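Local coordinates for protein carbonic anhydrase (Neosartorya fumigata, PDB 7COI) that probably catalyses the reversible hydration of carbon dioxide to hydrogencarbonate, using one zinc ion bound by each subunit, at residues A[254-259]-A[263-268]; A[136-141]-A[158-163]; A[185-190]-A[202-207]; A[179-184]-A[222-227]. All coordinates share one frame; numbering follows the deposited sequence.

Read from the N terminus, the first contact to close is contact 2, which lays helix 152-164 against strand 137-142. Contact 4 opens at residue 179, just past the last zinc ligand, and closes at 227, bringing helix 179-185 onto helix 216-236. Contact 3 begins and ends within that span and fastens the loop after helix 179-185 to helix 193-206; the two meet where Arg204 bonds to Ala184. Contact 1 comes last, a hairpin ending the sheet that also includes strand 137-142. A salt bridge from Arg265 to Glu225 ties contact 1 to contact 4, while contact 2 lies across the chain's centre.

Contact 1: residues A[254-259]-A[263-268]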
loop_
_atom_site.group_PDB
_atom_site.type_symbol
_atom_site.label_atom_id
_atom_site.label_comp_id
_atom_site.label_asym_id
_atom_site.label_seq_id
_atom_site.Cartn_x
_atom_site.Cartn_y
_atom_site.Cartn_z
ATOM N N GLY A 254 -14.038 -3.404 20.945
ATOM C CA GLY A 254 -14.502 -2.231 20.201
ATOM C C GLY A 254 -15.015 -1.194 21.157
ATOM O O GLY A 254 -15.847 -1.550 22.043
ATOM N N LEU A 255 -14.543 0.053 21.003
ATOM C CA LEU A 255 -14.979 1.192 21.833
ATOM C C LEU A 255 -15.444 2.304 20.920
ATOM O O LEU A 255 -14.949 2.398 19.767
ATOM C CB LEU A 255 -13.851 1.725 22.716
ATOM C CG LEU A 255 -13.207 0.740 23.677
ATOM C CD1 LEU A 255 -12.101 1.418 24.465
ATOM C CD2 LEU A 255 -14.237 0.168 24.648
ATOM N N ILE A 256 -16.316 3.157 21.462
ATOM C CA ILE A 256 -16.590 4.512 20.923
ATOM C C ILE A 256 -16.241 5.535 21.997
ATOM O O ILE A 256 -16.698 5.406 23.163
ATOM C CB ILE A 256 -18.033 4.669 20.430
ATOM C CG1 ILE A 256 -18.341 3.748 19.240
ATOM C CG2 ILE A 256 -18.326 6.120 20.140
ATOM C CD1 ILE A 256 -17.610 4.048 17.929
ATOM N N TYR A 257 -15.452 6.537 21.607
ATOM C CA TYR A 257 -15.049 7.681 22.448
ATOM C C TYR A 257 -15.989 8.826 22.142
ATOM O O TYR A 257 -16.090 9.220 20.988
ATOM C CB TYR A 257 -13.602 8.089 22.183
ATOM C CG TYR A 257 -13.155 9.259 23.012
ATOM C CD1 TYR A 257 -13.130 9.157 24.399
ATOM C CD2 TYR A 257 -12.865 10.501 22.437
ATOM C CE1 TYR A 257 -12.735 10.229 25.175
ATOM C CE2 TYR A 257 -12.469 11.577 23.215
ATOM C CZ TYR A 257 -12.400 11.439 24.592
ATOM O OH TYR A 257 -12.038 12.492 25.389
ATOM N N ASP A 258 -16.646 9.372 23.173
ATOM C CA ASP A 258 -17.544 10.543 23.018
ATOM C C ASP A 258 -16.679 11.782 23.243
ATOM O O ASP A 258 -16.256 12.034 24.413
ATOM C CB ASP A 258 -18.724 10.430 23.999
ATOM C CG ASP A 258 -19.765 11.514 23.850
ATOM O OD1 ASP A 258 -19.405 12.626 23.450
ATOM O OD2 ASP A 258 -20.937 11.216 24.115
ATOM N N VAL A 259 -16.393 12.537 22.186
ATOM C CA VAL A 259 -15.457 13.695 22.283
ATOM C C VAL A 259 -16.071 14.790 23.161
ATOM O O VAL A 259 -15.309 15.653 23.617
ATOM C CB VAL A 259 -15.065 14.234 20.898
ATOM C CG1 VAL A 259 -14.342 13.166 20.095
ATOM C CG2 VAL A 259 -16.269 14.764 20.146
ATOM N N PHE A 263 -15.991 10.156 27.860
ATOM C CA PHE A 263 -16.255 8.738 28.197
ATOM C C PHE A 263 -16.112 7.829 26.963
ATOM O O PHE A 263 -16.702 8.065 25.903
ATOM C CB PHE A 263 -17.665 8.559 28.773
ATOM C CG PHE A 263 -17.787 9.117 30.167
ATOM C CD1 PHE A 263 -17.488 8.308 31.251
ATOM C CD2 PHE A 263 -18.040 10.456 30.395
ATOM C CE1 PHE A 263 -17.598 8.793 32.552
ATOM C CE2 PHE A 263 -18.107 10.957 31.698
ATOM C CZ PHE A 263 -17.868 10.124 32.769
ATOM N N LEU A 264 -15.456 6.713 27.207
ATOM C CA LEU A 264 -15.450 5.509 26.343
ATOM C C LEU A 264 -16.676 4.651 26.656
ATOM O O LEU A 264 -16.974 4.466 27.876
ATOM C CB LEU A 264 -14.168 4.735 26.603
ATOM C CG LEU A 264 -12.885 5.442 26.151
ATOM C CD1 LEU A 264 -11.681 4.777 26.796
ATOM C CD2 LEU A 264 -12.787 5.423 24.626
ATOM N N ARG A 265 -17.334 4.147 25.616
ATOM C CA ARG A 265 -18.375 3.083 25.755
ATOM C C ARG A 265 -17.973 1.849 24.955
ATOM O O ARG A 265 -17.366 1.971 23.843
ATOM C CB ARG A 265 -19.768 3.584 25.403
ATOM C CG ARG A 265 -19.918 4.100 23.998
ATOM C CD ARG A 265 -21.317 4.653 23.806
ATOM N NE ARG A 265 -21.527 5.237 22.485
ATOM C CZ ARG A 265 -21.885 4.560 21.387
ATOM N NH1 ARG A 265 -22.038 3.244 21.431
ATOM N NH2 ARG A 265 -22.072 5.203 20.248
ATOM N N GLN A 266 -18.239 0.664 25.529
ATOM C CA GLN A 266 -17.995 -0.637 24.852
ATOM C C GLN A 266 -19.098 -0.891 23.821
ATOM O O GLN A 266 -20.276 -0.615 24.105
ATOM C CB GLN A 266 -17.916 -1.799 25.840
ATOM C CG GLN A 266 -16.717 -1.715 26.742
ATOM C CD GLN A 266 -16.530 -2.979 27.523
ATOM O OE1 GLN A 266 -16.044 -3.994 27.025
ATOM N NE2 GLN A 266 -16.930 -2.894 28.772
ATOM N N LEU A 267 -18.716 -1.410 22.659
ATOM C CA LEU A 267 -19.666 -1.962 21.665
ATOM C C LEU A 267 -19.850 -3.452 21.935
ATOM O O LEU A 267 -18.816 -4.129 22.273
ATOM C CB LEU A 267 -19.110 -1.732 20.263
ATOM C CG LEU A 267 -18.900 -0.263 19.919
ATOM C CD1 LEU A 267 -18.382 -0.124 18.510
ATOM C CD2 LEU A 267 -20.181 0.521 20.126
ATOM N N ASP A 268 -21.095 -3.926 21.785
ATOM C CA ASP A 268 -21.481 -5.361 21.905
ATOM C C ASP A 268 -20.630 -6.217 20.972
ATOM O O ASP A 268 -20.057 -7.224 21.435
ATOM C CB ASP A 268 -22.960 -5.568 21.577
ATOM C CG ASP A 268 -23.889 -4.884 22.562
ATOM O OD1 ASP A 268 -23.591 -4.930 23.777
ATOM O OD2 ASP A 268 -24.897 -4.303 22.103
HETATM O O HOH W 1 -16.368 -5.022 21.382
#
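Ile256 and Arg265 face each other as a hydrogen-bonded pair in an antiparallel hairpin. Ile256 N donates to Arg265 O at 2.9 Å, and Arg265 N returns a bond to Ile256 O at 2.8 Å. Flanking bonds from Leu267 N to Gly254 O and from Asp258 N to Phe263 O extend the ladder, and a water bridges Gly254 N and Leu267 O. The side chains of the central pair run alongside one another. Arg265 sets CG between its backbone N and carbonyl carbon (chi1 60°) and then extends to NE, and a final quarter turn (chi4 85°) lays one face of the guanidinium on Ile256, with Ile256 CB 3.9 Å above the plane. Ile256 CG2 lies over the same face, 3.9 Å from Arg265 NH2, while the other branch, Ile256 CG1, reaches Leu267 CD2 at 3.8 Å.

On the other face of the sheet, Leu255 and Leu264 carry the packing. Leu255 spreads its two methyls, CD1 meeting Leu264 CD2 at 4.1 Å and CD2 lying 3.8 Å from Gln266 CG. Leu264 CD2 also presses on Tyr257 CB, 3.7 Å away, and sits at the edge of the tyrosine ring, close to its plane.

Within this chain the hairpin forms one end of a mixed sheet. Strand 251-257 pairs on its far side with strand 169-175, while helix 216-236 packs under Ile256 and Leu267 and holds Arg265 through Glu225. Over the Leu255 and Leu264 face comes a second subunit, its Trp91 touching Tyr257 and its Asn88 Leu264.

Contact 2: residues A[136-141]-A[158-163]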
loop_
_atom_site.group_PDB
_atom_site.type_symbol
_atom_site.label_atom_id
_atom_site.label_comp_id
_atom_site.label_asym_id
_atom_site.label_seq_id
_atom_site.Cartn_x
_atom_site.Cartn_y
_atom_site.Cartn_z
ATOM N N ASP A 136 2.311 2.133 28.776
ATOM C CA ASP A 136 1.065 1.372 28.993
ATOM C C ASP A 136 0.402 0.979 27.673
ATOM O O ASP A 136 -0.246 -0.108 27.629
ATOM C CB ASP A 136 0.127 2.133 29.914
ATOM C CG ASP A 136 0.609 2.243 31.353
ATOM O OD1 ASP A 136 1.539 1.485 31.732
ATOM O OD2 ASP A 136 0.084 3.116 32.068
ATOM N N VAL A 137 0.462 1.829 26.643
ATOM C CA VAL A 137 -0.376 1.640 25.430
ATOM C C VAL A 137 0.480 1.767 24.156
ATOM O O VAL A 137 0.866 2.898 23.780
ATOM C CB VAL A 137 -1.560 2.617 25.387
ATOM C CG1 VAL A 137 -2.521 2.255 24.264
ATOM C CG2 VAL A 137 -2.310 2.667 26.721
ATOM N N PHE A 138 0.654 0.655 23.470
ATOM C CA PHE A 138 1.262 0.612 22.116
ATOM C C PHE A 138 0.210 1.127 21.142
ATOM O O PHE A 138 -0.948 0.676 21.220
ATOM C CB PHE A 138 1.760 -0.799 21.816
ATOM C CG PHE A 138 2.696 -0.878 20.648
ATOM C CD1 PHE A 138 4.019 -0.491 20.790
ATOM C CD2 PHE A 138 2.298 -1.414 19.441
ATOM C CE1 PHE A 138 4.911 -0.602 19.740
ATOM C CE2 PHE A 138 3.192 -1.545 18.390
ATOM C CZ PHE A 138 4.497 -1.126 18.537
ATOM N N THR A 139 0.542 2.113 20.313
ATOM C CA THR A 139 -0.497 2.934 19.645
ATOM C C THR A 139 -0.328 3.037 18.124
ATOM O O THR A 139 0.760 3.370 17.649
ATOM C CB THR A 139 -0.540 4.336 20.241
ATOM O OG1 THR A 139 -0.787 4.238 21.652
ATOM C CG2 THR A 139 -1.602 5.184 19.595
ATOM N N HIS A 140 -1.420 2.809 17.405
ATOM C CA HIS A 140 -1.598 3.165 15.983
ATOM C C HIS A 140 -2.800 4.088 15.852
ATOM O O HIS A 140 -3.917 3.733 16.288
ATOM C CB HIS A 140 -1.774 1.901 15.142
ATOM C CG HIS A 140 -1.739 2.119 13.667
ATOM N ND1 HIS A 140 -0.695 2.792 13.033
ATOM C CD2 HIS A 140 -2.598 1.722 12.691
ATOM C CE1 HIS A 140 -0.917 2.785 11.727
ATOM N NE2 HIS A 140 -2.083 2.157 11.491
ATOM N N ARG A 141 -2.613 5.215 15.199
ATOM C CA ARG A 141 -3.702 6.186 14.925
ATOM C C ARG A 141 -3.630 6.584 13.458
ATOM O O ARG A 141 -2.515 6.886 12.964
ATOM C CB ARG A 141 -3.597 7.398 15.857
ATOM C CG ARG A 141 -4.023 7.057 17.278
ATOM C CD ARG A 141 -3.656 8.114 18.255
ATOM N NE ARG A 141 -4.439 9.327 18.100
ATOM C CZ ARG A 141 -4.229 10.447 18.792
ATOM N NH1 ARG A 141 -3.228 10.531 19.651
ATOM N NH2 ARG A 141 -5.013 11.476 18.601
ATOM N N ILE A 158 0.331 -4.397 14.166
ATOM C CA ILE A 158 -0.385 -5.556 14.779
ATOM C C ILE A 158 0.620 -6.699 14.960
ATOM O O ILE A 158 0.635 -7.290 16.053
ATOM C CB ILE A 158 -1.595 -5.941 13.925
ATOM C CG1 ILE A 158 -2.647 -4.836 14.018
ATOM C CG2 ILE A 158 -2.102 -7.331 14.305
ATOM C CD1 ILE A 158 -3.695 -4.834 12.965
ATOM N N GLU A 159 1.467 -6.954 13.970
ATOM C CA GLU A 159 2.498 -8.014 14.048
ATOM C C GLU A 159 3.418 -7.728 15.237
ATOM O O GLU A 159 3.672 -8.664 16.053
ATOM C CB GLU A 159 3.252 -8.102 12.734
ATOM C CG GLU A 159 4.418 -9.077 12.736
ATOM C CD GLU A 159 4.072 -10.566 12.816
ATOM O OE1 GLU A 159 2.942 -10.945 12.512
ATOM O OE2 GLU A 159 4.959 -11.318 13.168
ATOM N N PHE A 160 3.908 -6.490 15.353
ATOM C CA PHE A 160 4.879 -6.131 16.414
ATOM C C PHE A 160 4.204 -6.257 17.789
ATOM O O PHE A 160 4.772 -6.908 18.687
ATOM C CB PHE A 160 5.449 -4.744 16.185
ATOM C CG PHE A 160 6.683 -4.480 17.001
ATOM C CD1 PHE A 160 6.592 -4.065 18.315
ATOM C CD2 PHE A 160 7.933 -4.590 16.420
ATOM C CE1 PHE A 160 7.731 -3.834 19.066
ATOM C CE2 PHE A 160 9.082 -4.353 17.172
ATOM C CZ PHE A 160 8.974 -3.963 18.484
ATOM N N ALA A 161 3.003 -5.697 17.949
ATOM C CA ALA A 161 2.305 -5.688 19.247
ATOM C C ALA A 161 1.987 -7.140 19.664
ATOM O O ALA A 161 2.156 -7.486 20.850
ATOM C CB ALA A 161 1.059 -4.875 19.175
ATOM N N VAL A 162 1.437 -7.921 18.749
ATOM C CA VAL A 162 0.859 -9.246 19.095
ATOM C C VAL A 162 1.982 -10.275 19.234
ATOM O O VAL A 162 2.005 -10.995 20.258
ATOM C CB VAL A 162 -0.232 -9.680 18.115
ATOM C CG1 VAL A 162 -0.722 -11.078 18.451
ATOM C CG2 VAL A 162 -1.394 -8.721 18.144
ATOM N N ARG A 163 2.913 -10.345 18.289
ATOM C CA ARG A 163 3.935 -11.413 18.304
ATOM C C ARG A 163 5.091 -11.012 19.217
ATOM O O ARG A 163 5.560 -11.876 19.989
ATOM C CB ARG A 163 4.447 -11.746 16.905
ATOM C CG ARG A 163 5.504 -12.852 16.873
ATOM C CD ARG A 163 5.868 -13.302 15.471
ATOM N NE ARG A 163 4.706 -13.759 14.712
ATOM C CZ ARG A 163 4.117 -14.966 14.872
ATOM N NH1 ARG A 163 4.558 -15.819 15.789
ATOM N NH2 ARG A 163 3.069 -15.317 14.147
#
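Phe138 is the one residue of segment 136-141 that touches helix residues 158-163, and its ring does so along one flank and the tip. The side chain leaves the strand in the direction of the helix, with CG anti to the backbone N (chi1 -165°), which carries the ring away from the sheet. CB and CG serve as the stalk, and the helix is first met at the next ring atom, where Ala161 CB stands 3.7 Å from CD2. One atom further on, CE2 stays beside the same methyl, with Ala161 CB at 4.0 Å. At the tip the partner changes: CZ comes to 3.6 Å from CD1 of Phe160, and CE1 remains near that same atom at 4.1 Å.

The two phenyl rings lie almost parallel, their planes 13° apart, yet they are slid so far that their centroids are 5.6 Å apart. The rings therefore make a strongly slid, near-parallel pair with little overlap. The contact is wholly apolar. Leu115 of the adjacent strand and Val157 of the same helix help to enclose it, while Leu165 touches both phenylalanines. A second subunit comes close as well, its Asp121 packing on Phe138 and its backbone bonding to that of Thr139.

In the wider fold, helix 152-164 leads from strand 137-142 to the parallel strand 169-175, with strand 114-119 lying between the two. Phe138 thus packs the strand against the connecting helix in a beta-alpha-beta crossover, a building unit of the alpha/beta core of beta-class carbonic anhydrases.

Contact 3: residues A[185-190]-A[202-207]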
loop_
_atom_site.group_PDB
_atom_site.type_symbol
_atom_site.label_atom_id
_atom_site.label_comp_id
_atom_site.label_asym_id
_atom_site.label_seq_id
_atom_site.Cartn_x
_atom_site.Cartn_y
_atom_site.Cartn_z
ATOM N N LEU A 185 -19.720 9.569 4.233
ATOM C CA LEU A 185 -21.193 9.750 4.064
ATOM C C LEU A 185 -21.494 10.905 3.090
ATOM O O LEU A 185 -22.687 11.075 2.722
ATOM C CB LEU A 185 -21.808 10.017 5.444
ATOM C CG LEU A 185 -21.913 8.789 6.344
ATOM C CD1 LEU A 185 -22.092 9.201 7.810
ATOM C CD2 LEU A 185 -23.042 7.873 5.882
ATOM N N GLY A 186 -20.493 11.695 2.722
ATOM C CA GLY A 186 -20.582 12.753 1.680
ATOM C C GLY A 186 -20.215 12.220 0.298
ATOM O O GLY A 186 -19.868 11.044 0.179
ATOM N N ASN A 187 -20.294 13.035 -0.733
ATOM C CA ASN A 187 -19.962 12.595 -2.110
ATOM C C ASN A 187 -19.103 13.672 -2.759
ATOM O O ASN A 187 -19.177 13.853 -3.977
ATOM C CB ASN A 187 -21.212 12.174 -2.886
ATOM C CG ASN A 187 -21.841 10.921 -2.324
ATOM O OD1 ASN A 187 -21.600 9.805 -2.809
ATOM N ND2 ASN A 187 -22.612 11.088 -1.266
ATOM N N LYS A 188 -18.234 14.284 -1.956
ATOM C CA LYS A 188 -17.161 15.181 -2.424
ATOM C C LYS A 188 -15.907 14.320 -2.633
ATOM O O LYS A 188 -15.611 13.483 -1.745
ATOM C CB LYS A 188 -16.959 16.290 -1.395
ATOM C CG LYS A 188 -16.016 17.399 -1.827
ATOM C CD LYS A 188 -16.089 18.628 -0.915
ATOM C CE LYS A 188 -14.822 19.463 -0.902
ATOM N NZ LYS A 188 -14.282 19.579 0.475
ATOM N N GLY A 189 -15.210 14.525 -3.756
ATOM C CA GLY A 189 -13.877 13.931 -4.017
ATOM C C GLY A 189 -12.839 14.574 -3.121
ATOM O O GLY A 189 -12.861 15.807 -3.002
ATOM N N LEU A 190 -12.017 13.784 -2.439
ATOM C CA LEU A 190 -11.066 14.293 -1.418
ATOM C C LEU A 190 -9.656 13.799 -1.740
ATOM O O LEU A 190 -8.811 13.759 -0.814
ATOM C CB LEU A 190 -11.541 13.810 -0.041
ATOM C CG LEU A 190 -12.864 14.428 0.420
ATOM C CD1 LEU A 190 -13.342 13.777 1.700
ATOM C CD2 LEU A 190 -12.725 15.909 0.602
ATOM N N GLN A 202 -17.943 1.156 1.610
ATOM C CA GLN A 202 -18.461 -0.217 1.431
ATOM C C GLN A 202 -19.532 -0.480 2.514
ATOM O O GLN A 202 -20.602 -1.077 2.191
ATOM C CB GLN A 202 -17.330 -1.235 1.513
ATOM C CG GLN A 202 -16.340 -1.106 0.348
ATOM C CD GLN A 202 -15.197 -2.072 0.508
ATOM O OE1 GLN A 202 -14.654 -2.246 1.596
ATOM N NE2 GLN A 202 -14.847 -2.730 -0.577
ATOM N N LEU A 203 -19.249 -0.068 3.755
ATOM C CA LEU A 203 -20.211 -0.198 4.875
ATOM C C LEU A 203 -21.433 0.676 4.595
ATOM O O LEU A 203 -22.566 0.196 4.845
ATOM C CB LEU A 203 -19.535 0.183 6.196
ATOM C CG LEU A 203 -18.535 -0.824 6.718
ATOM C CD1 LEU A 203 -17.725 -0.217 7.856
ATOM C CD2 LEU A 203 -19.248 -2.104 7.161
ATOM N N ARG A 204 -21.220 1.879 4.069
ATOM C CA ARG A 204 -22.347 2.776 3.711
ATOM C C ARG A 204 -23.273 2.079 2.690
ATOM O O ARG A 204 -24.527 2.086 2.886
ATOM C CB ARG A 204 -21.797 4.084 3.172
ATOM C CG ARG A 204 -22.877 5.057 2.745
ATOM C CD ARG A 204 -22.243 6.316 2.204
ATOM N NE ARG A 204 -23.245 7.217 1.676
ATOM C CZ ARG A 204 -22.999 8.290 0.960
ATOM N NH1 ARG A 204 -21.747 8.645 0.683
ATOM N NH2 ARG A 204 -24.022 8.999 0.515
ATOM N N GLU A 205 -22.699 1.502 1.632
ATOM C CA GLU A 205 -23.470 0.762 0.597
ATOM C C GLU A 205 -24.236 -0.376 1.269
ATOM O O GLU A 205 -25.440 -0.507 0.986
ATOM C CB GLU A 205 -22.571 0.205 -0.507
ATOM C CG GLU A 205 -23.272 -0.666 -1.532
ATOM C CD GLU A 205 -22.314 -1.344 -2.514
ATOM O OE1 GLU A 205 -22.542 -2.505 -2.849
ATOM O OE2 GLU A 205 -21.351 -0.697 -2.971
ATOM N N GLN A 206 -23.569 -1.180 2.097
ATOM C CA GLN A 206 -24.178 -2.384 2.691
ATOM C C GLN A 206 -25.325 -1.985 3.627
ATOM O O GLN A 206 -26.250 -2.806 3.801
ATOM C CB GLN A 206 -23.178 -3.197 3.504
ATOM C CG GLN A 206 -22.024 -3.811 2.726
ATOM C CD GLN A 206 -20.896 -4.189 3.670
ATOM O OE1 GLN A 206 -21.126 -4.609 4.813
ATOM N NE2 GLN A 206 -19.660 -3.993 3.223
ATOM N N HIS A 207 -25.235 -0.837 4.292
ATOM C CA HIS A 207 -26.181 -0.409 5.359
ATOM C C HIS A 207 -26.946 0.845 4.910
ATOM O O HIS A 207 -27.355 1.638 5.797
ATOM C CB HIS A 207 -25.402 -0.174 6.665
ATOM C CG HIS A 207 -24.778 -1.416 7.205
ATOM N ND1 HIS A 207 -25.449 -2.258 8.053
ATOM C CD2 HIS A 207 -23.576 -1.981 7.005
ATOM C CE1 HIS A 207 -24.689 -3.292 8.361
ATOM N NE2 HIS A 207 -23.512 -3.128 7.760
#
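At the C-terminal end of helix 179-185 and in the loop beyond it, backbone carbonyls are met by a side chain of the next helix: Arg204 reaches across from helix 193-206 to Leu185 and Gly186. With CG anti to the backbone N (chi1 179°) and an extended chain beyond, the arginine spans the gap in nearly its full length. Its aliphatic part does the first touching, CD lying 4.1 Å from Leu185 CD2, where the two side chains slant across each other.

Gly186 O lies at the guanidinium edge, near the plane, and accepts a weak hydrogen bond from Arg204 NH1 at 3.1 Å, bent to 132° at the hydrogen. Leu185 O sits over one face, 3.0 Å above the plane and displaced toward the rim, an approach whose angle is poor for a hydrogen bond, though some electrostatic attraction is likely. The stronger tie of NH1 is to Ala184 O, so the positive group gathers three successive carbonyls, of Ala184, Leu185 and Gly186, and would be expected to offset the negative end of the helix dipole.

Within the all-helical region that follows the last zinc ligand, this pins the turn leading out of one helix to the next. Arg201 also bonds to Gly186 O, and Leu185 packs against Leu223 of helix 216-236. A third subunit closes in, its Thr281 packing on Asn187 and its Ser282 on Arg204.

Contact 4: residues A[179-184]-A[222-227]; sequences GGVAAA and RLAELN. With ACT (acetate ion), chain E.
Val181 projects from one helix toward the Leu223-Ala224 step of another, and its forked side chain follows the relief there. CG1, held anti to the backbone N (chi1 171°), settles between the two residues, 3.7 Å from Leu223 CB and 3.8 Å from Ala224 N. CG2 takes the Ala224 side, with Ala224 CA at 4.0 Å; beside the short alanine side chain the valine lies close to the helix backbone. The reverse fit is made by Leu223, which slides past Val181 in the opposite direction. Its CD2 enters the hollow between Val181 and Ala184, one turn apart, touching Val181 CG1 at 3.9 Å and Ala184 CB at 4.4 Å. The short segments cross steeply, at 106° with axes 9.7 Å apart, so few residues share the packing, and Leu203 of helix 193-206 also packs against Leu223.

At the start of helix 179-185, Gly179 N donates to OXT of an acetate ion (3.1 Å), probably from the crystallisation liquor and also hydrogen-bonded to Gln110 of the second subunit. The Val181 side chain comes within about 4 Å of that of the zinc ligand Cys178, so the packing adjoins the His-X-X-Cys motif of beta-class carbonic anhydrases that includes His175.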
loop_
_atom_site.group_PDB
_atom_site.type_symbol
_atom_site.label_atom_id
_atom_site.label_comp_id
_atom_site.label_asym_id
_atom_site.label_seq_id
_atom_site.Cartn_x
_atom_site.Cartn_y
_atom_site.Cartn_z
ATOM N N GLY A 179 -14.457 13.057 11.413
ATOM C CA GLY A 179 -14.380 13.673 10.070
ATOM C C GLY A 179 -14.180 12.665 8.954
ATOM O O GLY A 179 -14.661 12.913 7.858
ATOM N N GLY A 180 -13.494 11.548 9.184
ATOM C CA GLY A 180 -13.305 10.517 8.156
ATOM C C GLY A 180 -14.586 9.771 7.918
ATOM O O GLY A 180 -14.974 9.550 6.772
ATOM N N VAL A 181 -15.288 9.422 8.990
ATOM C CA VAL A 181 -16.620 8.772 8.853
ATOM C C VAL A 181 -17.554 9.751 8.118
ATOM O O VAL A 181 -18.252 9.328 7.167
ATOM C CB VAL A 181 -17.143 8.352 10.230
ATOM C CG1 VAL A 181 -18.593 7.899 10.142
ATOM C CG2 VAL A 181 -16.251 7.263 10.826
ATOM N N ALA A 182 -17.584 11.018 8.518
ATOM C CA ALA A 182 -18.465 12.028 7.863
ATOM C C ALA A 182 -18.110 12.164 6.368
ATOM O O ALA A 182 -19.020 12.234 5.508
ATOM C CB ALA A 182 -18.395 13.343 8.585
ATOM N N ALA A 183 -16.822 12.194 6.023
ATOM C CA ALA A 183 -16.370 12.293 4.616
ATOM C C ALA A 183 -16.968 11.133 3.807
ATOM O O ALA A 183 -17.431 11.355 2.657
ATOM C CB ALA A 183 -14.868 12.300 4.562
ATOM N N ALA A 184 -16.969 9.912 4.365
ATOM C CA ALA A 184 -17.471 8.718 3.664
ATOM C C ALA A 184 -18.984 8.830 3.400
ATOM O O ALA A 184 -19.467 8.190 2.465
ATOM C CB ALA A 184 -17.135 7.462 4.429
ATOM N N ARG A 222 -23.474 5.801 13.805
ATOM C CA ARG A 222 -23.809 4.411 13.413
ATOM C C ARG A 222 -22.688 3.894 12.524
ATOM O O ARG A 222 -22.216 2.783 12.748
ATOM C CB ARG A 222 -25.144 4.318 12.670
ATOM C CG ARG A 222 -25.552 2.898 12.291
ATOM C CD ARG A 222 -25.653 1.920 13.437
ATOM N NE ARG A 222 -26.695 2.405 14.344
ATOM C CZ ARG A 222 -28.024 2.312 14.153
ATOM N NH1 ARG A 222 -28.534 1.708 13.091
ATOM N NH2 ARG A 222 -28.844 2.832 15.047
ATOM N N LEU A 223 -22.272 4.686 11.554
ATOM C CA LEU A 223 -21.203 4.242 10.622
ATOM C C LEU A 223 -19.890 4.103 11.401
ATOM O O LEU A 223 -19.124 3.175 11.089
ATOM C CB LEU A 223 -21.088 5.227 9.458
ATOM C CG LEU A 223 -20.082 4.815 8.387
ATOM C CD1 LEU A 223 -20.313 3.400 7.896
ATOM C CD2 LEU A 223 -20.120 5.774 7.224
ATOM N N ALA A 224 -19.613 4.963 12.377
ATOM C CA ALA A 224 -18.416 4.847 13.247
ATOM C C ALA A 224 -18.451 3.509 13.979
ATOM O O ALA A 224 -17.447 2.856 14.073
ATOM C CB ALA A 224 -18.338 6.020 14.200
ATOM N N GLU A 225 -19.615 3.104 14.505
ATOM C CA GLU A 225 -19.776 1.794 15.200
ATOM C C GLU A 225 -19.586 0.646 14.210
ATOM O O GLU A 225 -18.917 -0.324 14.573
ATOM C CB GLU A 225 -21.165 1.658 15.830
ATOM C CG GLU A 225 -21.410 2.694 16.900
ATOM C CD GLU A 225 -22.819 2.717 17.464
ATOM O OE1 GLU A 225 -23.738 2.253 16.768
ATOM O OE2 GLU A 225 -22.990 3.242 18.576
ATOM N N LEU A 226 -20.220 0.723 13.038
ATOM C CA LEU A 226 -20.113 -0.337 12.007
ATOM C C LEU A 226 -18.643 -0.466 11.587
ATOM O O LEU A 226 -18.171 -1.591 11.411
ATOM C CB LEU A 226 -21.015 -0.002 10.821
ATOM C CG LEU A 226 -22.520 -0.154 11.072
ATOM C CD1 LEU A 226 -23.238 0.458 9.908
ATOM C CD2 LEU A 226 -22.897 -1.612 11.285
ATOM N N ASN A 227 -17.924 0.652 11.535
ATOM C CA ASN A 227 -16.480 0.673 11.158
ATOM C C ASN A 227 -15.648 -0.024 12.228
ATOM O O ASN A 227 -14.710 -0.803 11.879
ATOM C CB ASN A 227 -16.035 2.103 10.886
ATOM C CG ASN A 227 -14.596 2.168 10.441
ATOM O OD1 ASN A 227 -14.210 1.411 9.551
ATOM N ND2 ASN A 227 -13.812 3.030 11.095
HETATM C C ACT E . -10.691 12.945 12.183
HETATM O O ACT E . -10.189 13.973 12.624
HETATM O OXT ACT E . -11.823 12.376 12.922
HETATM C CH3 ACT E . -10.193 12.220 10.929
#